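Local structure of putative PTS system, cellobiose-specific IIA component (Streptococcus mutans, 3L8R) at residues 45-50 against 54-59; 27-32 against 71-76; 65-70 against 98-103; 58-63 against 109-114. The protein probably passes a phosphoryl group toward incoming cellobiose, as the trimeric, magnesium-binding IIA component of a sugar phosphotransferase system. All coordinates share one frame; numbering follows the deposited sequence.

Interaction 1 of 4, residues 45-50 against 54-59; sequences FDAMRE and ILAEQK
Ala47 and Ala56 meet at the tight centre of this contact. Their CA atoms are 5.2 Å apart, the nearest backbone approach between the segments. The Ala47 CB lies 4.0 Å from the Ala56 CB and slightly closer, 3.8 Å, to the Ala56 backbone N. With no branch on either side to hold them off, helix 45-49 and helix 54-59 come to 7.8 Å between axes. They run almost antiparallel, at 164°.

Beside this centre, Ala56 CB also sits 4.0 Å from Met48 CG. The Met48 chain is bent at chi3, and the side chain packs on Met113 and Tyr117 of helix 91-118. This side of the contact is buried.

The other side is looser. Leu55 is partly exposed and touches Ala47 through its own CB, at 3.9 Å, and through CD2. Its CG is anti to the backbone N (chi1 -164°), which leaves CD2 alongside the Ala47 methyl. Polar side chains keep off the contact here. Asp46 turns to its own helix, where its OD1 takes a moderately bent bond (155°) from Arg49 NH2, 3.1 Å long. That oxygen lies in the guanidinium plane, and the pair is a salt bridge.

Two antiparallel helices in close contact beside a short turn form a helical hairpin, here helices 20-49 and 53-82 of the three-helix IIA subunit.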
loop_
_atom_site.group_PDB
_atom_site.type_symbol
_atom_site.label_atom_id
_atom_site.label_comp_id
_atom_site.label_asym_id
_atom_site.label_seq_id
_atom_site.Cartn_x
_atom_site.Cartn_y
_atom_site.Cartn_z
ATOM N N PHE A 45 -9.506 12.508 -8.414
ATOM C CA PHE A 45 -10.326 12.765 -7.234
ATOM C C PHE A 45 -10.844 14.208 -7.174
ATOM O O PHE A 45 -11.936 14.451 -6.681
ATOM C CB PHE A 45 -9.595 12.438 -5.947
ATOM C CG PHE A 45 -9.551 10.970 -5.623
ATOM C CD1 PHE A 45 -10.741 10.209 -5.491
ATOM C CD2 PHE A 45 -8.334 10.330 -5.427
ATOM C CE1 PHE A 45 -10.697 8.856 -5.180
ATOM C CE2 PHE A 45 -8.295 8.993 -5.115
ATOM C CZ PHE A 45 -9.481 8.248 -4.984
ATOM N N ASP A 46 -10.074 15.180 -7.636
ATOM C CA ASP A 46 -10.555 16.554 -7.543
ATOM C C ASP A 46 -11.717 16.711 -8.545
ATOM O O ASP A 46 -12.709 17.388 -8.258
ATOM C CB ASP A 46 -9.463 17.591 -7.830
ATOM C CG ASP A 46 -8.204 17.452 -6.941
ATOM O OD1 ASP A 46 -8.283 17.373 -5.690
ATOM O OD2 ASP A 46 -7.090 17.469 -7.531
ATOM N N ALA A 47 -11.588 16.039 -9.693
ATOM C CA ALA A 47 -12.548 16.144 -10.803
ATOM C C ALA A 47 -13.822 15.394 -10.520
ATOM O O ALA A 47 -14.880 15.800 -11.004
ATOM C CB ALA A 47 -11.935 15.683 -12.150
ATOM N N MET A 48 -13.718 14.303 -9.759
ATOM C CA MET A 48 -14.887 13.636 -9.167
ATOM C C MET A 48 -15.628 14.625 -8.278
ATOM O O MET A 48 -16.846 14.781 -8.369
ATOM C CB MET A 48 -14.461 12.423 -8.321
ATOM C CG MET A 48 -14.516 11.093 -9.055
ATOM S SD MET A 48 -13.492 9.762 -8.366
ATOM C CE MET A 48 -14.196 9.645 -6.759
ATOM N N ARG A 49 -14.874 15.299 -7.423
ATOM C CA ARG A 49 -15.462 16.194 -6.435
ATOM C C ARG A 49 -16.244 17.351 -7.063
ATOM O O ARG A 49 -17.273 17.760 -6.527
ATOM C CB ARG A 49 -14.402 16.686 -5.448
ATOM C CG ARG A 49 -14.012 15.620 -4.468
ATOM C CD ARG A 49 -13.338 16.182 -3.277
ATOM N NE ARG A 49 -11.954 16.498 -3.563
ATOM C CZ ARG A 49 -11.041 16.766 -2.635
ATOM N NH1 ARG A 49 -11.357 16.741 -1.340
ATOM N NH2 ARG A 49 -9.803 17.056 -3.017
ATOM N N GLU A 50 -15.752 17.839 -8.204
ATOM C CA GLU A 50 -16.369 18.923 -8.975
ATOM C C GLU A 50 -17.509 18.410 -9.858
ATOM O O GLU A 50 -18.028 19.138 -10.712
ATOM C CB GLU A 50 -15.287 19.642 -9.814
ATOM C CG GLU A 50 -15.708 20.204 -11.202
ATOM C CD GLU A 50 -16.344 21.613 -11.142
ATOM O OE1 GLU A 50 -16.141 22.329 -10.125
ATOM O OE2 GLU A 50 -17.049 21.999 -12.117
ATOM N N ILE A 54 -16.217 13.005 -16.515
ATOM C CA ILE A 54 -15.467 12.849 -17.749
ATOM C C ILE A 54 -13.991 12.960 -17.518
ATOM O O ILE A 54 -13.228 12.082 -17.874
ATOM C CB ILE A 54 -15.950 13.875 -18.802
ATOM C CG1 ILE A 54 -17.209 13.308 -19.370
ATOM C CG2 ILE A 54 -14.965 14.045 -19.980
ATOM C CD1 ILE A 54 -17.206 11.786 -19.121
ATOM N N LEU A 55 -13.600 14.066 -16.919
ATOM C CA LEU A 55 -12.226 14.353 -16.701
ATOM C C LEU A 55 -11.642 13.250 -15.842
ATOM O O LEU A 55 -10.583 12.702 -16.175
ATOM C CB LEU A 55 -12.113 15.713 -16.019
ATOM C CG LEU A 55 -10.717 16.336 -16.054
ATOM C CD1 LEU A 55 -10.234 16.516 -17.477
ATOM C CD2 LEU A 55 -10.802 17.659 -15.310
ATOM N N ALA A 56 -12.351 12.925 -14.760
ATOM C CA ALA A 56 -11.897 11.957 -13.773
ATOM C C ALA A 56 -11.627 10.601 -14.416
ATOM O O ALA A 56 -10.582 9.986 -14.162
ATOM C CB ALA A 56 -12.917 11.828 -12.633
ATOM N N GLU A 57 -12.538 10.165 -15.289
ATOM C CA GLU A 57 -12.334 8.909 -15.991
ATOM C C GLU A 57 -11.099 8.926 -16.874
ATOM O O GLU A 57 -10.337 7.920 -16.907
ATOM C CB GLU A 57 -13.544 8.483 -16.800
ATOM C CG GLU A 57 -13.261 7.163 -17.519
ATOM C CD GLU A 57 -14.487 6.494 -18.100
ATOM O OE1 GLU A 57 -14.316 5.379 -18.643
ATOM O OE2 GLU A 57 -15.606 7.057 -18.028
ATOM N N GLN A 58 -10.919 10.062 -17.566
ATOM C CA GLN A 58 -9.757 10.322 -18.443
ATOM C C GLN A 58 -8.476 10.383 -17.647
ATOM O O GLN A 58 -7.476 9.782 -18.040
ATOM C CB GLN A 58 -9.916 11.641 -19.239
ATOM C CG GLN A 58 -10.774 11.529 -20.489
ATOM C CD GLN A 58 -11.331 12.866 -20.966
ATOM O OE1 GLN A 58 -11.096 13.918 -20.331
ATOM N NE2 GLN A 58 -12.075 12.844 -22.105
ATOM N N LYS A 59 -8.507 11.114 -16.540
ATOM C CA LYS A 59 -7.352 11.222 -15.667
ATOM C C LYS A 59 -6.946 9.873 -15.076
ATOM O O LYS A 59 -5.742 9.546 -15.004
ATOM C CB LYS A 59 -7.625 12.252 -14.579
ATOM C CG LYS A 59 -6.963 13.651 -14.798
ATOM C CD LYS A 59 -7.020 14.193 -16.250
ATOM C CE LYS A 59 -6.454 15.607 -16.309
ATOM N NZ LYS A 59 -4.964 15.647 -16.343
#

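Interaction 2 of 4, residues 27-32 against 71-76; sequences AFEIIL and HQAQTD
Glu29 and Ile30 are the residues of segment 27-32 that reach segment 71-76. Glu29 comes first and lies at the exposed border. Its chain is extended, with a chi1 of -154° carrying CG alongside the carbonyl carbon. The carboxylate OE1 therefore ends beside the Ala73 methyl, 4.0 Å from Ala73 CB. This is a van der Waals touch only. Asp76 OD2 is 6.7 Å from Glu29 OE1, so two like charges may face each other across this edge.

Ile30 follows and is buried. Its CG1 rests on Ala73 CB at 3.8 Å. The branch carries on to CD1, which lies over the start of Gln74, 3.8 Å from the Gln74 N and a little farther from its CB. One isoleucine thus spans two successive residues of the facing helix.

Ile31 is turned off this contact and packs on Ala96 of helix 91-118.

The axes of the two segments come within 9.0 Å and run roughly antiparallel, at 150°. The contact joins helix 20-49 to helix 53-82. Helix 91-118 lies alongside, with Gln97 and Leu100 against Gln74. His95 of the third subunit, the predicted phosphohistidine, also packs on Gln74, so the pair lies beside the probable active site between subunits.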
loop_
_atom_site.group_PDB
_atom_site.type_symbol
_atom_site.label_atom_id
_atom_site.label_comp_id
_atom_site.label_asym_id
_atom_site.label_seq_id
_atom_site.Cartn_x
_atom_site.Cartn_y
_atom_site.Cartn_z
ATOM N N ALA A 27 15.156 2.730 -9.411
ATOM C CA ALA A 27 14.335 3.116 -8.292
ATOM C C ALA A 27 13.761 4.499 -8.522
ATOM O O ALA A 27 12.667 4.798 -8.076
ATOM C CB ALA A 27 15.118 3.081 -7.005
ATOM N N PHE A 28 14.498 5.347 -9.216
ATOM C CA PHE A 28 14.077 6.705 -9.345
ATOM C C PHE A 28 13.059 6.799 -10.441
ATOM O O PHE A 28 12.112 7.593 -10.368
ATOM C CB PHE A 28 15.283 7.663 -9.506
ATOM C CG PHE A 28 15.647 8.347 -8.214
ATOM C CD1 PHE A 28 14.760 9.298 -7.642
ATOM C CD2 PHE A 28 16.828 8.002 -7.525
ATOM C CE1 PHE A 28 15.045 9.905 -6.417
ATOM C CE2 PHE A 28 17.154 8.602 -6.290
ATOM C CZ PHE A 28 16.257 9.567 -5.731
ATOM N N GLU A 29 13.229 5.939 -11.430
ATOM C CA GLU A 29 12.266 5.790 -12.498
ATOM C C GLU A 29 10.895 5.401 -11.931
ATOM O O GLU A 29 9.856 5.963 -12.303
ATOM C CB GLU A 29 12.762 4.697 -13.443
ATOM C CG GLU A 29 12.250 4.848 -14.841
ATOM C CD GLU A 29 12.698 3.752 -15.766
ATOM O OE1 GLU A 29 13.556 2.924 -15.379
ATOM O OE2 GLU A 29 12.179 3.724 -16.898
ATOM N N ILE A 30 10.900 4.452 -11.006
ATOM C CA ILE A 30 9.690 4.005 -10.360
ATOM C C ILE A 30 9.076 5.134 -9.504
ATOM O O ILE A 30 7.947 5.550 -9.743
ATOM C CB ILE A 30 9.949 2.685 -9.570
ATOM C CG1 ILE A 30 10.281 1.533 -10.553
ATOM C CG2 ILE A 30 8.750 2.356 -8.664
ATOM C CD1 ILE A 30 10.893 0.276 -9.895
ATOM N N ILE A 31 9.813 5.670 -8.549
ATOM C CA ILE A 31 9.339 6.836 -7.785
ATOM C C ILE A 31 8.848 8.019 -8.620
ATOM O O ILE A 31 7.765 8.539 -8.359
ATOM C CB ILE A 31 10.438 7.370 -6.870
ATOM C CG1 ILE A 31 10.898 6.276 -5.925
ATOM C CG2 ILE A 31 9.918 8.498 -6.074
ATOM C CD1 ILE A 31 12.305 6.398 -5.451
ATOM N N LEU A 32 9.628 8.470 -9.610
ATOM C CA LEU A 32 9.163 9.625 -10.398
ATOM C C LEU A 32 7.884 9.357 -11.162
ATOM O O LEU A 32 6.967 10.176 -11.127
ATOM C CB LEU A 32 10.222 10.182 -11.379
ATOM C CG LEU A 32 11.257 11.009 -10.596
ATOM C CD1 LEU A 32 12.629 11.035 -11.305
ATOM C CD2 LEU A 32 10.722 12.420 -10.288
ATOM N N HIS A 71 5.287 0.217 -13.403
ATOM C CA HIS A 71 5.103 -1.240 -13.318
ATOM C C HIS A 71 6.136 -1.956 -14.201
ATOM O O HIS A 71 6.727 -2.940 -13.780
ATOM C CB HIS A 71 3.651 -1.688 -13.639
ATOM C CG HIS A 71 2.783 -1.907 -12.420
ATOM N ND1 HIS A 71 3.029 -2.905 -11.489
ATOM C CD2 HIS A 71 1.670 -1.256 -11.980
ATOM C CE1 HIS A 71 2.123 -2.838 -10.519
ATOM N NE2 HIS A 71 1.287 -1.848 -10.789
ATOM N N GLN A 72 6.382 -1.451 -15.406
ATOM C CA GLN A 72 7.331 -2.096 -16.311
ATOM C C GLN A 72 8.694 -2.196 -15.678
ATOM O O GLN A 72 9.347 -3.255 -15.725
ATOM C CB GLN A 72 7.468 -1.313 -17.616
ATOM C CG GLN A 72 8.205 -2.067 -18.711
ATOM C CD GLN A 72 7.460 -3.352 -19.160
ATOM O OE1 GLN A 72 7.882 -4.475 -18.857
ATOM N NE2 GLN A 72 6.339 -3.179 -19.863
ATOM N N ALA A 73 9.141 -1.100 -15.076
ATOM C CA ALA A 73 10.460 -1.101 -14.484
ATOM C C ALA A 73 10.512 -2.063 -13.302
ATOM O O ALA A 73 11.472 -2.814 -13.171
ATOM C CB ALA A 73 10.876 0.267 -14.110
ATOM N N GLN A 74 9.476 -2.079 -12.463
ATOM C CA GLN A 74 9.404 -3.124 -11.437
ATOM C C GLN A 74 9.378 -4.536 -12.048
ATOM O O GLN A 74 10.048 -5.464 -11.551
ATOM C CB GLN A 74 8.244 -2.933 -10.445
ATOM C CG GLN A 74 8.197 -4.029 -9.406
ATOM C CD GLN A 74 7.146 -3.792 -8.347
ATOM O OE1 GLN A 74 5.994 -4.209 -8.476
ATOM N NE2 GLN A 74 7.531 -3.099 -7.297
ATOM N N THR A 75 8.624 -4.714 -13.122
ATOM C CA THR A 75 8.576 -6.047 -13.718
ATOM C C THR A 75 9.953 -6.509 -14.237
ATOM O O THR A 75 10.298 -7.704 -14.120
ATOM C CB THR A 75 7.464 -6.203 -14.774
ATOM O OG1 THR A 75 6.220 -5.776 -14.208
ATOM C CG2 THR A 75 7.309 -7.658 -15.172
ATOM N N ASP A 76 10.737 -5.565 -14.771
ATOM C CA ASP A 76 12.043 -5.906 -15.345
ATOM C C ASP A 76 12.959 -6.355 -14.232
ATOM O O ASP A 76 13.715 -7.322 -14.393
ATOM C CB ASP A 76 12.690 -4.717 -16.072
ATOM C CG ASP A 76 11.940 -4.298 -17.338
ATOM O OD1 ASP A 76 11.068 -5.056 -17.848
ATOM O OD2 ASP A 76 12.226 -3.176 -17.824
#

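Interaction 3 of 4, residues 65-70 against 98-103; sequences DELLKA and DHLMTT
The helices of segments 65-70 and 98-103 run roughly antiparallel, at 141°, with their axes 10.4 Å apart at closest approach. Ala70 and Leu100 are the nearest pair of residues along the backbones, with 6.6 Å between their CA atoms.

Leucine branches fill the space between. A chi1 of -178° swings the Leu100 fork beside its own carbonyl carbon, and this carries both of its methyls to the other helix. CD1 packs on Ala70 CB at 3.4 Å, a close approach for two methyls. CD2 goes to the Ala70 backbone, 3.4 Å from Ala70 O. From the other helix Leu67 reaches across with CD2, which lies 3.6 Å from Leu100 CD1 and 3.7 Å from Thr103 CG2. Leu67 thus meets two residues one helical turn apart, and its side chain crosses both at a slant.

Thr103 puts only its methyl into this apolar layer. Its OG1 turns back to His99 O in a weak bond and also has a weak bond to Arg38. Thr102 does not touch the facing segment. Its OG1 and N reach Asp98 O from opposite faces of the carbonyl plane, and Arg38 NH1 also bonds to that hydroxyl. Leu67 also packs on Ser34 and Ala37 of helix 20-49.

All four touching residues are buried. The arrangement is that of the core of an up-down-up three-helix bundle. The outer face of segment 98-103 packs on the other subunits. There the three Asp98 side chains converge, consistent with the predicted magnesium site shared by the trimer.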
loop_
_atom_site.group_PDB
_atom_site.type_symbol
_atom_site.label_atom_id
_atom_site.label_comp_id
_atom_site.label_asym_id
_atom_site.label_seq_id
_atom_site.Cartn_x
_atom_site.Cartn_y
_atom_site.Cartn_z
ATOM N N ASP A 65 -1.441 5.327 -17.831
ATOM C CA ASP A 65 -0.350 5.462 -18.781
ATOM C C ASP A 65 0.975 5.642 -18.070
ATOM O O ASP A 65 1.971 5.025 -18.465
ATOM C CB ASP A 65 -0.538 6.648 -19.726
ATOM C CG ASP A 65 -1.672 6.451 -20.696
ATOM O OD1 ASP A 65 -2.008 5.264 -20.997
ATOM O OD2 ASP A 65 -2.232 7.510 -21.125
ATOM N N GLU A 66 0.997 6.502 -17.057
ATOM C CA GLU A 66 2.217 6.735 -16.298
ATOM C C GLU A 66 2.601 5.577 -15.381
ATOM O O GLU A 66 3.779 5.143 -15.347
ATOM C CB GLU A 66 2.105 8.027 -15.508
ATOM C CG GLU A 66 1.605 9.144 -16.354
ATOM C CD GLU A 66 2.429 9.347 -17.636
ATOM O OE1 GLU A 66 3.579 8.850 -17.778
ATOM O OE2 GLU A 66 1.900 10.039 -18.506
ATOM N N LEU A 67 1.607 5.072 -14.650
ATOM C CA LEU A 67 1.841 3.952 -13.758
ATOM C C LEU A 67 2.486 2.815 -14.512
ATOM O O LEU A 67 3.458 2.247 -14.036
ATOM C CB LEU A 67 0.556 3.481 -13.089
ATOM C CG LEU A 67 0.338 3.750 -11.608
ATOM C CD1 LEU A 67 -0.604 2.658 -11.114
ATOM C CD2 LEU A 67 1.662 3.735 -10.812
ATOM N N LEU A 68 1.972 2.507 -15.692
ATOM C CA LEU A 68 2.546 1.443 -16.518
ATOM C C LEU A 68 4.055 1.521 -16.693
ATOM O O LEU A 68 4.740 0.480 -16.682
ATOM C CB LEU A 68 1.888 1.399 -17.899
ATOM C CG LEU A 68 1.809 -0.041 -18.396
ATOM C CD1 LEU A 68 0.368 -0.572 -18.111
ATOM C CD2 LEU A 68 2.258 -0.202 -19.908
ATOM N N LYS A 69 4.584 2.742 -16.815
ATOM C CA LYS A 69 6.037 2.884 -16.964
ATOM C C LYS A 69 6.719 2.388 -15.709
ATOM O O LYS A 69 7.787 1.710 -15.793
ATOM C CB LYS A 69 6.464 4.312 -17.265
ATOM C CG LYS A 69 5.837 4.921 -18.513
ATOM C CD LYS A 69 6.053 6.428 -18.519
ATOM C CE LYS A 69 5.519 7.055 -19.843
ATOM N NZ LYS A 69 5.787 8.524 -19.856
ATOM N N ALA A 70 6.094 2.696 -14.563
ATOM C CA ALA A 70 6.597 2.269 -13.254
ATOM C C ALA A 70 6.457 0.770 -13.077
ATOM O O ALA A 70 7.436 0.105 -12.683
ATOM C CB ALA A 70 5.947 3.054 -12.116
ATOM N N ASP A 98 7.129 0.774 -2.735
ATOM C CA ASP A 98 5.937 1.075 -1.931
ATOM C C ASP A 98 5.161 2.166 -2.683
ATOM O O ASP A 98 3.940 2.244 -2.620
ATOM C CB ASP A 98 6.268 1.637 -0.539
ATOM C CG ASP A 98 6.822 0.623 0.437
ATOM O OD1 ASP A 98 6.510 -0.633 0.413
ATOM O OD2 ASP A 98 7.621 1.108 1.288
ATOM N N HIS A 99 5.871 3.046 -3.368
ATOM C CA HIS A 99 5.190 4.113 -4.063
ATOM C C HIS A 99 4.438 3.515 -5.239
ATOM O O HIS A 99 3.253 3.819 -5.445
ATOM C CB HIS A 99 6.188 5.173 -4.523
ATOM C CG HIS A 99 5.684 6.569 -4.349
ATOM N ND1 HIS A 99 4.682 7.107 -5.150
ATOM C CD2 HIS A 99 6.009 7.526 -3.438
ATOM C CE1 HIS A 99 4.410 8.334 -4.726
ATOM N NE2 HIS A 99 5.208 8.615 -3.701
ATOM N N LEU A 100 5.088 2.638 -5.991
ATOM C CA LEU A 100 4.382 1.955 -7.071
ATOM C C LEU A 100 3.141 1.215 -6.567
ATOM O O LEU A 100 2.058 1.443 -7.064
ATOM C CB LEU A 100 5.321 1.010 -7.845
ATOM C CG LEU A 100 4.752 0.252 -9.052
ATOM C CD1 LEU A 100 3.961 1.101 -10.101
ATOM C CD2 LEU A 100 5.827 -0.628 -9.759
ATOM N N MET A 101 3.285 0.351 -5.571
ATOM C CA MET A 101 2.175 -0.524 -5.216
ATOM C C MET A 101 1.083 0.236 -4.458
ATOM O O MET A 101 -0.093 -0.070 -4.634
ATOM C CB MET A 101 2.683 -1.727 -4.430
ATOM C CG MET A 101 3.738 -2.606 -5.189
ATOM S SD MET A 101 3.034 -3.668 -6.547
ATOM C CE MET A 101 1.953 -4.752 -5.558
ATOM N N THR A 102 1.401 1.260 -3.668
ATOM C CA THR A 102 0.296 1.997 -3.069
ATOM C C THR A 102 -0.400 2.861 -4.093
ATOM O O THR A 102 -1.615 3.099 -4.031
ATOM C CB THR A 102 0.644 2.785 -1.789
ATOM O OG1 THR A 102 1.473 3.934 -2.090
ATOM C CG2 THR A 102 1.319 1.912 -0.728
ATOM N N THR A 103 0.361 3.303 -5.084
ATOM C CA THR A 103 -0.220 4.169 -6.098
ATOM C C THR A 103 -1.150 3.354 -6.984
ATOM O O THR A 103 -2.263 3.795 -7.295
ATOM C CB THR A 103 0.872 5.020 -6.842
ATOM O OG1 THR A 103 1.403 5.977 -5.917
ATOM C CG2 THR A 103 0.274 5.787 -8.049
#

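Interaction 4 of 4, residues 58-63 against 109-114; sequences QKLQEA and VAIEML
Leu60 makes every contact from segment 58-63, and it meets Ala110, Ile111 and Leu114. Its CD1 lies over the backbone, 3.7 Å from Ala110 O and 3.9 Å from Ile111 N. Its CD2 touches the Ala110 methyl, 4.0 Å from Ala110 CB. The two methyls thus rest on different parts of Ala110, CD1 on its carbonyl and CD2 on its CB. Looser neighbours lie beyond. Leu60 CD1 is 4.2 Å from Leu114 CD2. Ile111 CG1 is slightly farther off.

The chi1 of Leu60 (-68°) sets CG beside the backbone N and anti to the carbonyl carbon. The fork then projects across the gap. The gap is wide, with axes 10.7 Å apart at closest approach. The helices are nearly antiparallel, at 167°.

Around these groups is a second shell. Ala110 O accepts a bond from Leu114 N at 2.7 Å, so this oxygen has a polar partner although a methyl lies on it. Helix 91-118 is kinked here, where the N atoms of Ala110 and Met113 have no bond to the turn before. Ala44 packs on Leu60, and Phe45 packs on Ala110. Lys59 is turned to Glu62 in a weak salt bridge.

Farther out, Glu112 points away and its OE2 forms a salt bridge with Arg49 of the third subunit. Val109 and Met113 pack on their own counterparts in both other subunits.

The side-chain contacts are apolar, and no polar bond joins the two segments. The hold on helix 91-118 therefore depends here on shape and burial rather than on directed bonds.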
loop_
_atom_site.group_PDB
_atom_site.type_symbol
_atom_site.label_atom_id
_atom_site.label_comp_id
_atom_site.label_asym_id
_atom_site.label_seq_id
_atom_site.Cartn_x
_atom_site.Cartn_y
_atom_site.Cartn_z
ATOM N N GLN A 58 -10.919 10.062 -17.566
ATOM C CA GLN A 58 -9.757 10.322 -18.443
ATOM C C GLN A 58 -8.476 10.383 -17.647
ATOM O O GLN A 58 -7.476 9.782 -18.040
ATOM C CB GLN A 58 -9.916 11.641 -19.239
ATOM C CG GLN A 58 -10.774 11.529 -20.489
ATOM C CD GLN A 58 -11.331 12.866 -20.966
ATOM O OE1 GLN A 58 -11.096 13.918 -20.331
ATOM N NE2 GLN A 58 -12.075 12.844 -22.105
ATOM N N LYS A 59 -8.507 11.114 -16.540
ATOM C CA LYS A 59 -7.352 11.222 -15.667
ATOM C C LYS A 59 -6.946 9.873 -15.076
ATOM O O LYS A 59 -5.742 9.546 -15.004
ATOM C CB LYS A 59 -7.625 12.252 -14.579
ATOM C CG LYS A 59 -6.963 13.651 -14.798
ATOM C CD LYS A 59 -7.020 14.193 -16.250
ATOM C CE LYS A 59 -6.454 15.607 -16.309
ATOM N NZ LYS A 59 -4.964 15.647 -16.343
ATOM N N LEU A 60 -7.935 9.065 -14.686
ATOM C CA LEU A 60 -7.634 7.658 -14.322
ATOM C C LEU A 60 -6.927 6.863 -15.409
ATOM O O LEU A 60 -6.153 5.985 -15.107
ATOM C CB LEU A 60 -8.850 6.898 -13.770
ATOM C CG LEU A 60 -9.292 7.441 -12.414
ATOM C CD1 LEU A 60 -10.667 6.955 -11.982
ATOM C CD2 LEU A 60 -8.229 7.146 -11.327
ATOM N N GLN A 61 -7.155 7.181 -16.667
ATOM C CA GLN A 61 -6.428 6.505 -17.747
ATOM C C GLN A 61 -5.006 7.072 -17.960
ATOM O O GLN A 61 -4.058 6.329 -18.302
ATOM C CB GLN A 61 -7.236 6.513 -19.065
ATOM C CG GLN A 61 -6.727 5.482 -20.055
ATOM C CD GLN A 61 -7.178 5.701 -21.515
ATOM O OE1 GLN A 61 -6.784 4.933 -22.411
ATOM N NE2 GLN A 61 -7.997 6.736 -21.760
ATOM N N GLU A 62 -4.837 8.377 -17.783
ATOM C CA GLU A 62 -3.496 8.934 -17.873
ATOM C C GLU A 62 -2.641 8.400 -16.766
ATOM O O GLU A 62 -1.481 8.093 -16.985
ATOM C CB GLU A 62 -3.511 10.417 -17.631
ATOM C CG GLU A 62 -3.740 11.247 -18.775
ATOM C CD GLU A 62 -4.028 12.633 -18.303
ATOM O OE1 GLU A 62 -3.163 13.202 -17.552
ATOM O OE2 GLU A 62 -5.119 13.127 -18.683
ATOM N N ALA A 63 -3.204 8.378 -15.560
ATOM C CA ALA A 63 -2.508 7.861 -14.384
ATOM C C ALA A 63 -2.013 6.480 -14.733
ATOM O O ALA A 63 -0.845 6.163 -14.545
ATOM C CB ALA A 63 -3.441 7.815 -13.144
ATOM N N VAL A 109 -8.782 2.071 -5.973
ATOM C CA VAL A 109 -9.860 2.788 -5.326
ATOM C C VAL A 109 -9.897 4.103 -6.034
ATOM O O VAL A 109 -8.889 4.779 -6.185
ATOM C CB VAL A 109 -9.768 2.849 -3.755
ATOM C CG1 VAL A 109 -8.551 2.125 -3.194
ATOM C CG2 VAL A 109 -10.041 4.232 -3.178
ATOM N N ALA A 110 -11.020 4.504 -6.543
ATOM C CA ALA A 110 -10.933 5.683 -7.414
ATOM C C ALA A 110 -11.574 5.246 -8.649
ATOM O O ALA A 110 -12.556 5.845 -9.028
ATOM C CB ALA A 110 -9.531 6.108 -7.709
ATOM N N ILE A 111 -11.074 4.152 -9.247
ATOM C CA ILE A 111 -11.837 3.535 -10.320
ATOM C C ILE A 111 -13.195 3.171 -9.710
ATOM O O ILE A 111 -14.226 3.477 -10.285
ATOM C CB ILE A 111 -11.161 2.320 -10.921
ATOM C CG1 ILE A 111 -9.982 2.755 -11.792
ATOM C CG2 ILE A 111 -12.160 1.549 -11.765
ATOM C CD1 ILE A 111 -9.063 1.561 -12.252
ATOM N N GLU A 112 -13.186 2.575 -8.518
ATOM C CA GLU A 112 -14.424 2.185 -7.863
ATOM C C GLU A 112 -15.198 3.416 -7.400
ATOM O O GLU A 112 -16.414 3.508 -7.500
ATOM C CB GLU A 112 -14.146 1.252 -6.698
ATOM C CG GLU A 112 -13.515 -0.099 -7.083
ATOM C CD GLU A 112 -14.210 -0.787 -8.268
ATOM O OE1 GLU A 112 -13.503 -1.349 -9.125
ATOM O OE2 GLU A 112 -15.453 -0.745 -8.357
ATOM N N MET A 113 -14.471 4.403 -6.952
ATOM C CA MET A 113 -15.112 5.505 -6.321
ATOM C C MET A 113 -15.779 6.390 -7.323
ATOM O O MET A 113 -16.798 7.001 -7.033
ATOM C CB MET A 113 -14.103 6.241 -5.483
ATOM C CG MET A 113 -13.998 5.624 -4.123
ATOM S SD MET A 113 -13.991 6.950 -2.924
ATOM C CE MET A 113 -12.255 6.871 -2.522
ATOM N N LEU A 114 -15.183 6.448 -8.503
ATOM C CA LEU A 114 -15.772 7.078 -9.662
ATOM C C LEU A 114 -17.091 6.366 -9.952
ATOM O O LEU A 114 -18.131 7.025 -10.031
ATOM C CB LEU A 114 -14.814 6.982 -10.832
ATOM C CG LEU A 114 -15.239 6.986 -12.294
ATOM C CD1 LEU A 114 -14.787 8.227 -12.975
ATOM C CD2 LEU A 114 -14.613 5.771 -12.966
#

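In the fold
The four contacts tie together helices 20-49, 53-82 and 91-118. Interactions 1 and 2 join the first two helices, with centres 26 Å apart on opposite sides of the chain's centre. Interactions 3 and 4 join the last two, 13 Å apart. Helix 53-82 takes part in all four. Along the chain, interaction 1 is nested within interaction 2, and interaction 3 within interaction 4. The contacts also form two neighbouring pairs. Interactions 1 and 4 share Gln58 and Lys59, with centres 8 Å apart, and interactions 2 and 3 touch, 7 Å apart. Interaction 3 holds Asp98 of the predicted magnesium site, with interaction 2 close by; the other pair packs the far end of the bundle.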